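Local coordinates for protein KLLA0E03807p (Kluyveromyces lactis, PDB 3SQI) that probably binds centromeric DNA through this N-terminal DNA-binding portion of Ndc10, a platform for assembling the inner kinetochore in budding yeast, at residues A[134-144]-A[195-205]. Numbering follows the deposited sequence.
Sequences QDKLKLLLDFQ and FTCPIFTMAVY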
ATOM      1  N   GLN A 134      -2.831 -10.464 -18.415  1.00 99.13           N
ATOM      2  CA  GLN A 134      -3.450  -9.215 -17.992  1.00 98.14           C
ATOM      3  C   GLN A 134      -4.597  -9.475 -17.023  1.00103.29           C
ATOM      4  O   GLN A 134      -4.875  -8.653 -16.151  1.00114.04           O
ATOM      5  CB  GLN A 134      -3.944  -8.399 -19.188  1.00100.33           C
ATOM      6  CG  GLN A 134      -4.319  -6.969 -18.821  1.00101.93           C
ATOM      7  CD  GLN A 134      -4.955  -6.203 -19.969  1.00110.49           C
ATOM      8  OE1 GLN A 134      -4.768  -6.540 -21.138  1.00118.34           O
ATOM      9  NE2 GLN A 134      -5.718  -5.165 -19.634  1.00105.32           N
ATOM     10  N   ASP A 135      -5.263 -10.613 -17.174  1.00 96.98           N
ATOM     11  CA  ASP A 135      -6.306 -11.000 -16.229  1.00111.19           C
ATOM     12  C   ASP A 135      -5.688 -11.337 -14.871  1.00100.68           C
ATOM     13  O   ASP A 135      -6.084 -10.783 -13.825  1.00 97.47           O
ATOM     14  CB  ASP A 135      -7.092 -12.184 -16.776  1.00134.36           C
ATOM     15  CG  ASP A 135      -7.711 -11.891 -18.128  1.00143.09           C
ATOM     16  OD1 ASP A 135      -8.345 -10.823 -18.270  1.00141.53           O
ATOM     17  OD2 ASP A 135      -7.555 -12.720 -19.051  1.00150.39           O
ATOM     18  N   LYS A 136      -4.695 -12.225 -14.901  1.00 95.45           N
ATOM     19  CA  LYS A 136      -3.911 -12.543 -13.715  1.00 88.04           C
ATOM     20  C   LYS A 136      -3.420 -11.274 -13.031  1.00 88.73           C
ATOM     21  O   LYS A 136      -3.585 -11.108 -11.823  1.00 94.14           O
ATOM     22  CB  LYS A 136      -2.705 -13.415 -14.070  1.00 81.39           C
ATOM     23  CG  LYS A 136      -3.033 -14.769 -14.668  1.00 89.97           C
ATOM     24  CD  LYS A 136      -1.763 -15.595 -14.808  1.00101.28           C
ATOM     25  CE  LYS A 136      -2.026 -16.945 -15.452  1.00114.04           C
ATOM     26  NZ  LYS A 136      -0.761 -17.719 -15.623  1.00119.37           N
ATOM     27  N   LEU A 137      -2.808 -10.375 -13.795  1.00 90.34           N
ATOM     28  CA  LEU A 137      -2.283  -9.154 -13.189  1.00 79.78           C
ATOM     29  C   LEU A 137      -3.373  -8.224 -12.653  1.00 87.01           C
ATOM     30  O   LEU A 137      -3.176  -7.555 -11.644  1.00 88.89           O
ATOM     31  CB  LEU A 137      -1.350  -8.417 -14.145  1.00 73.68           C
ATOM     32  CG  LEU A 137       0.010  -9.103 -14.252  1.00 77.66           C
ATOM     33  CD1 LEU A 137       1.022  -8.173 -14.876  1.00 70.45           C
ATOM     34  CD2 LEU A 137       0.468  -9.538 -12.874  1.00 71.70           C
ATOM     35  N   LYS A 138      -4.517  -8.181 -13.321  1.00 86.62           N
ATOM     36  CA  LYS A 138      -5.604  -7.327 -12.869  1.00 85.82           C
ATOM     37  C   LYS A 138      -6.015  -7.770 -11.469  1.00 96.61           C
ATOM     38  O   LYS A 138      -6.000  -6.978 -10.501  1.00107.41           O
ATOM     39  CB  LYS A 138      -6.782  -7.422 -13.838  1.00 91.93           C
ATOM     40  CG  LYS A 138      -7.720  -6.230 -13.800  1.00 99.06           C
ATOM     41  CD  LYS A 138      -8.692  -6.242 -14.971  1.00 96.65           C
ATOM     42  CE  LYS A 138      -8.002  -6.640 -16.262  1.00 98.66           C
ATOM     43  NZ  LYS A 138      -8.358  -8.037 -16.652  1.00117.34           N
ATOM     44  N   LEU A 139      -6.358  -9.052 -11.357  1.00 89.48           N
ATOM     45  CA  LEU A 139      -6.714  -9.583 -10.051  1.00 84.03           C
ATOM     46  C   LEU A 139      -5.594  -9.292  -9.062  1.00 88.91           C
ATOM     47  O   LEU A 139      -5.814  -8.667  -8.027  1.00 93.98           O
ATOM     48  CB  LEU A 139      -6.968 -11.088 -10.110  1.00 89.18           C
ATOM     49  CG  LEU A 139      -7.569 -11.669  -8.827  1.00 84.81           C
ATOM     50  CD1 LEU A 139      -8.971 -11.117  -8.606  1.00 77.64           C
ATOM     51  CD2 LEU A 139      -7.597 -13.186  -8.862  1.00 84.90           C
ATOM     52  N   LEU A 140      -4.385  -9.725  -9.400  1.00 83.29           N
ATOM     53  CA  LEU A 140      -3.262  -9.614  -8.482  1.00 64.06           C
ATOM     54  C   LEU A 140      -3.099  -8.198  -7.953  1.00 61.05           C
ATOM     55  O   LEU A 140      -2.740  -8.008  -6.802  1.00 69.83           O
ATOM     56  CB  LEU A 140      -1.961 -10.067  -9.143  1.00 64.01           C
ATOM     57  CG  LEU A 140      -0.734  -9.823  -8.263  1.00 62.85           C
ATOM     58  CD1 LEU A 140      -0.723 -10.797  -7.092  1.00 71.23           C
ATOM     59  CD2 LEU A 140       0.562  -9.908  -9.057  1.00 65.55           C
ATOM     60  N   LEU A 141      -3.339  -7.199  -8.795  1.00 78.47           N
ATOM     61  CA  LEU A 141      -3.218  -5.820  -8.346  1.00 69.60           C
ATOM     62  C   LEU A 141      -4.324  -5.547  -7.352  1.00 58.33           C
ATOM     63  O   LEU A 141      -4.078  -4.979  -6.293  1.00 72.45           O
ATOM     64  CB  LEU A 141      -3.304  -4.821  -9.498  1.00 74.01           C
ATOM     65  CG  LEU A 141      -3.100  -3.373  -9.039  1.00 69.72           C
ATOM     66  CD1 LEU A 141      -1.618  -3.064  -8.971  1.00 78.17           C
ATOM     67  CD2 LEU A 141      -3.806  -2.374  -9.944  1.00 63.12           C
ATOM     68  N   ASP A 142      -5.546  -5.961  -7.669  1.00 65.67           N
ATOM     69  CA  ASP A 142      -6.614  -5.745  -6.690  1.00 79.63           C
ATOM     70  C   ASP A 142      -6.303  -6.369  -5.315  1.00 79.47           C
ATOM     71  O   ASP A 142      -6.479  -5.733  -4.271  1.00 75.32           O
ATOM     72  CB  ASP A 142      -7.949  -6.255  -7.200  1.00 80.57           C
ATOM     73  CG  ASP A 142      -9.075  -5.917  -6.265  1.00 88.38           C
ATOM     74  OD1 ASP A 142      -9.487  -6.799  -5.482  1.00 99.71           O
ATOM     75  OD2 ASP A 142      -9.534  -4.756  -6.297  1.00 91.52           O
ATOM     76  N   PHE A 143      -5.830  -7.610  -5.329  1.00 83.06           N
ATOM     77  CA  PHE A 143      -5.429  -8.304  -4.109  1.00 76.75           C
ATOM     78  C   PHE A 143      -4.280  -7.614  -3.367  1.00 78.07           C
ATOM     79  O   PHE A 143      -4.411  -7.280  -2.194  1.00 85.78           O
ATOM     80  CB  PHE A 143      -5.052  -9.747  -4.443  1.00 74.64           C
ATOM     81  CG  PHE A 143      -4.495 -10.520  -3.282  1.00 77.04           C
ATOM     82  CD1 PHE A 143      -5.323 -10.959  -2.262  1.00 83.06           C
ATOM     83  CD2 PHE A 143      -3.149 -10.836  -3.227  1.00 79.02           C
ATOM     84  CE1 PHE A 143      -4.809 -11.682  -1.196  1.00 83.45           C
ATOM     85  CE2 PHE A 143      -2.630 -11.558  -2.167  1.00 86.93           C
ATOM     86  CZ  PHE A 143      -3.461 -11.981  -1.150  1.00 88.10           C
ATOM     87  N   GLN A 144      -3.155  -7.408  -4.047  1.00 66.53           N
ATOM     88  CA  GLN A 144      -1.977  -6.806  -3.427  1.00 64.72           C
ATOM     89  C   GLN A 144      -2.365  -5.451  -2.838  1.00 75.09           C
ATOM     90  O   GLN A 144      -1.827  -4.999  -1.817  1.00 65.09           O
ATOM     91  CB  GLN A 144      -0.861  -6.620  -4.465  1.00 55.91           C
ATOM     92  CG  GLN A 144      -0.389  -7.895  -5.150  1.00 65.89           C
ATOM     93  CD  GLN A 144       1.076  -7.825  -5.577  1.00 81.37           C
ATOM     94  OE1 GLN A 144       1.562  -6.778  -6.019  1.00 83.54           O
ATOM     95  NE2 GLN A 144       1.790  -8.940  -5.430  1.00 83.18           N
ATOM     96  N   PHE A 195       7.841  -8.891  -6.807  1.00 79.44           N
ATOM     97  CA  PHE A 195       6.659  -9.678  -7.144  1.00 81.44           C
ATOM     98  C   PHE A 195       5.506  -9.362  -6.218  1.00 84.35           C
ATOM     99  O   PHE A 195       4.373  -9.185  -6.666  1.00 80.54           O
ATOM    100  CB  PHE A 195       6.986 -11.167  -7.137  1.00 76.84           C
ATOM    101  CG  PHE A 195       8.027 -11.542  -8.145  1.00 79.81           C
ATOM    102  CD1 PHE A 195       7.702 -11.638  -9.491  1.00 74.97           C
ATOM    103  CD2 PHE A 195       9.337 -11.767  -7.757  1.00 83.62           C
ATOM    104  CE1 PHE A 195       8.666 -11.972 -10.432  1.00 81.86           C
ATOM    105  CE2 PHE A 195      10.305 -12.103  -8.692  1.00 80.33           C
ATOM    106  CZ  PHE A 195       9.970 -12.205 -10.031  1.00 75.74           C
ATOM    107  N   THR A 196       5.818  -9.255  -4.931  1.00 93.15           N
ATOM    108  CA  THR A 196       4.830  -8.927  -3.910  1.00 82.57           C
ATOM    109  C   THR A 196       4.639  -7.413  -3.802  1.00 75.38           C
ATOM    110  O   THR A 196       3.941  -6.927  -2.906  1.00 66.36           O
ATOM    111  CB  THR A 196       5.215  -9.508  -2.544  1.00 65.90           C
ATOM    112  OG1 THR A 196       6.560  -9.136  -2.228  1.00 66.48           O
ATOM    113  CG2 THR A 196       5.124 -11.021  -2.572  1.00 60.42           C
ATOM    114  N   CYS A 197       5.294  -6.674  -4.696  1.00 69.35           N
ATOM    115  CA  CYS A 197       5.078  -5.230  -4.811  1.00 62.18           C
ATOM    116  C   CYS A 197       3.914  -4.893  -5.745  1.00 71.93           C
ATOM    117  O   CYS A 197       3.903  -5.303  -6.906  1.00 93.42           O
ATOM    118  CB  CYS A 197       6.346  -4.515  -5.272  1.00 52.82           C
ATOM    119  SG  CYS A 197       6.059  -2.769  -5.612  1.00 88.98           S
ATOM    120  N   PRO A 198       2.917  -4.160  -5.225  1.00 68.89           N
ATOM    121  CA  PRO A 198       1.682  -3.796  -5.928  1.00 67.46           C
ATOM    122  C   PRO A 198       1.922  -2.763  -7.003  1.00 77.06           C
ATOM    123  O   PRO A 198       1.144  -2.687  -7.953  1.00 79.24           O
ATOM    124  CB  PRO A 198       0.823  -3.177  -4.823  1.00 56.86           C
ATOM    125  CG  PRO A 198       1.799  -2.583  -3.897  1.00 59.19           C
ATOM    126  CD  PRO A 198       2.984  -3.536  -3.894  1.00 76.17           C
ATOM    127  N   ILE A 199       2.970  -1.960  -6.836  1.00 69.76           N
ATOM    128  CA  ILE A 199       3.272  -0.901  -7.790  1.00 82.54           C
ATOM    129  C   ILE A 199       3.968  -1.450  -9.035  1.00 86.21           C
ATOM    130  O   ILE A 199       3.693  -1.018 -10.145  1.00 88.15           O
ATOM    131  CB  ILE A 199       4.144   0.185  -7.159  1.00 78.33           C
ATOM    132  CG1 ILE A 199       3.419   0.810  -5.973  1.00 61.31           C
ATOM    133  CG2 ILE A 199       4.515   1.248  -8.197  1.00 66.35           C
ATOM    134  CD1 ILE A 199       4.316   1.688  -5.133  1.00 64.78           C
ATOM    135  N   PHE A 200       4.887  -2.386  -8.835  1.00 75.53           N
ATOM    136  CA  PHE A 200       5.517  -3.090  -9.934  1.00 61.45           C
ATOM    137  C   PHE A 200       4.421  -3.788 -10.717  1.00 69.88           C
ATOM    138  O   PHE A 200       4.338  -3.706 -11.950  1.00 83.94           O
ATOM    139  CB  PHE A 200       6.486  -4.120  -9.372  1.00 47.17           C
ATOM    140  CG  PHE A 200       7.132  -4.972 -10.413  1.00 65.55           C
ATOM    141  CD1 PHE A 200       7.073  -6.349 -10.329  1.00 79.41           C
ATOM    142  CD2 PHE A 200       7.800  -4.401 -11.475  1.00 66.79           C
ATOM    143  CE1 PHE A 200       7.674  -7.139 -11.285  1.00 77.56           C
ATOM    144  CE2 PHE A 200       8.398  -5.186 -12.436  1.00 74.54           C
ATOM    145  CZ  PHE A 200       8.336  -6.554 -12.342  1.00 75.92           C
ATOM    146  N   THR A 201       3.570  -4.473  -9.971  1.00 60.40           N
ATOM    147  CA  THR A 201       2.400  -5.120 -10.533  1.00 58.92           C
ATOM    148  C   THR A 201       1.631  -4.130 -11.388  1.00 57.04           C
ATOM    149  O   THR A 201       1.301  -4.409 -12.540  1.00 69.10           O
ATOM    150  CB  THR A 201       1.486  -5.643  -9.413  1.00 59.91           C
ATOM    151  OG1 THR A 201       2.169  -6.673  -8.679  1.00 61.52           O
ATOM    152  CG2 THR A 201       0.169  -6.181  -9.985  1.00 51.27           C
ATOM    153  N   MET A 202       1.365  -2.959 -10.828  1.00 56.83           N
ATOM    154  CA  MET A 202       0.574  -1.967 -11.531  1.00 69.17           C
ATOM    155  C   MET A 202       1.296  -1.438 -12.766  1.00 78.92           C
ATOM    156  O   MET A 202       0.666  -0.992 -13.725  1.00 86.22           O
ATOM    157  CB  MET A 202       0.229  -0.814 -10.604  1.00 64.45           C
ATOM    158  CG  MET A 202      -0.624   0.245 -11.266  1.00 71.70           C
ATOM    159  SD  MET A 202      -0.793   1.658 -10.174  1.00 78.19           S
ATOM    160  CE  MET A 202       0.801   1.605  -9.356  1.00153.03           C
ATOM    161  N   ALA A 203       2.622  -1.480 -12.731  1.00 68.98           N
ATOM    162  CA  ALA A 203       3.429  -0.982 -13.832  1.00 73.14           C
ATOM    163  C   ALA A 203       3.310  -1.938 -15.002  1.00 82.66           C
ATOM    164  O   ALA A 203       2.976  -1.525 -16.112  1.00 95.05           O
ATOM    165  CB  ALA A 203       4.881  -0.820 -13.410  1.00 63.53           C
ATOM    166  N   VAL A 204       3.560  -3.220 -14.756  1.00 75.15           N
ATOM    167  CA  VAL A 204       3.401  -4.194 -15.827  1.00 67.92           C
ATOM    168  C   VAL A 204       1.978  -4.132 -16.356  1.00 73.46           C
ATOM    169  O   VAL A 204       1.748  -3.953 -17.557  1.00 91.57           O
ATOM    170  CB  VAL A 204       3.699  -5.635 -15.381  1.00 58.16           C
ATOM    171  CG1 VAL A 204       3.377  -6.590 -16.504  1.00 66.94           C
ATOM    172  CG2 VAL A 204       5.153  -5.792 -14.973  1.00 49.23           C
ATOM    173  N   TYR A 205       1.019  -4.279 -15.452  1.00 78.44           N
ATOM    174  CA  TYR A 205      -0.376  -4.283 -15.860  1.00 75.54           C
ATOM    175  C   TYR A 205      -0.707  -3.051 -16.679  1.00 76.24           C
ATOM    176  O   TYR A 205      -1.511  -3.117 -17.602  1.00 80.62           O
ATOM    177  CB  TYR A 205      -1.312  -4.366 -14.653  1.00 61.01           C
ATOM    178  CG  TYR A 205      -2.765  -4.103 -15.001  1.00 64.05           C
ATOM    179  CD1 TYR A 205      -3.433  -4.894 -15.924  1.00 61.96           C
ATOM    180  CD2 TYR A 205      -3.471  -3.064 -14.402  1.00 65.28           C
ATOM    181  CE1 TYR A 205      -4.761  -4.655 -16.246  1.00 74.48           C
ATOM    182  CE2 TYR A 205      -4.804  -2.819 -14.722  1.00 59.46           C
ATOM    183  CZ  TYR A 205      -5.443  -3.618 -15.642  1.00 71.00           C
ATOM    184  OH  TYR A 205      -6.770  -3.388 -15.965  1.00 84.60           O
TER
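Gln134 meets Tyr205 at the edge of the phenol ring, its CG lying near the ring plane and 3.5 Å from Tyr205 CE1. One turn on, Leu137 faces the partner helix; its CD1 packs against Val204 CG1, the two branched chains crossing at about a right angle, while its CB lies near Tyr205 CB. The backbone CA of Lys138 lies over one face of the Tyr205 ring, while its methylenes, bent at chi3 (-42°), run past the hydroxyl end, CE 3.5 Å from Tyr205 OH, and bring NZ into a salt bridge with Asp135. A long, flexible lysine can thus serve both ring and carboxylate. Thr201 is a knob among Leu137, Leu140, Leu141 and Gln144: its methyl CG2 rests against Leu141 CB and CD1, and its OG1 turns to Gln144; Leu141 CD1 also touches Met202 CB. Gln144 suits the end of this row because its amide can both donate and accept. Gln144 NE2 bonds Phe195 O at 2.9 Å, nearly straight (162°), in the carbonyl plane on a lone pair, and Gln144 OE1 lies 2.7 Å from Thr201 OG1, which is also 2.8 Å from Cys197 O. A leucine here would probably leave Phe195 O with Trp118 NE1 alone, strip Thr201 OG1 of its amide neighbour and tie helix 198-210 less firmly. Segments 134-144 and 198-205 run antiparallel (153°), axes approaching to 9.2 Å, within the CBF3-subunit domain 2 family region. Trp118 of helix 107-118 backs Leu137, Leu140 and Thr201, helix 245-259 packs on Leu139 and Phe143, and helix 332-355 on Met202 and Val204.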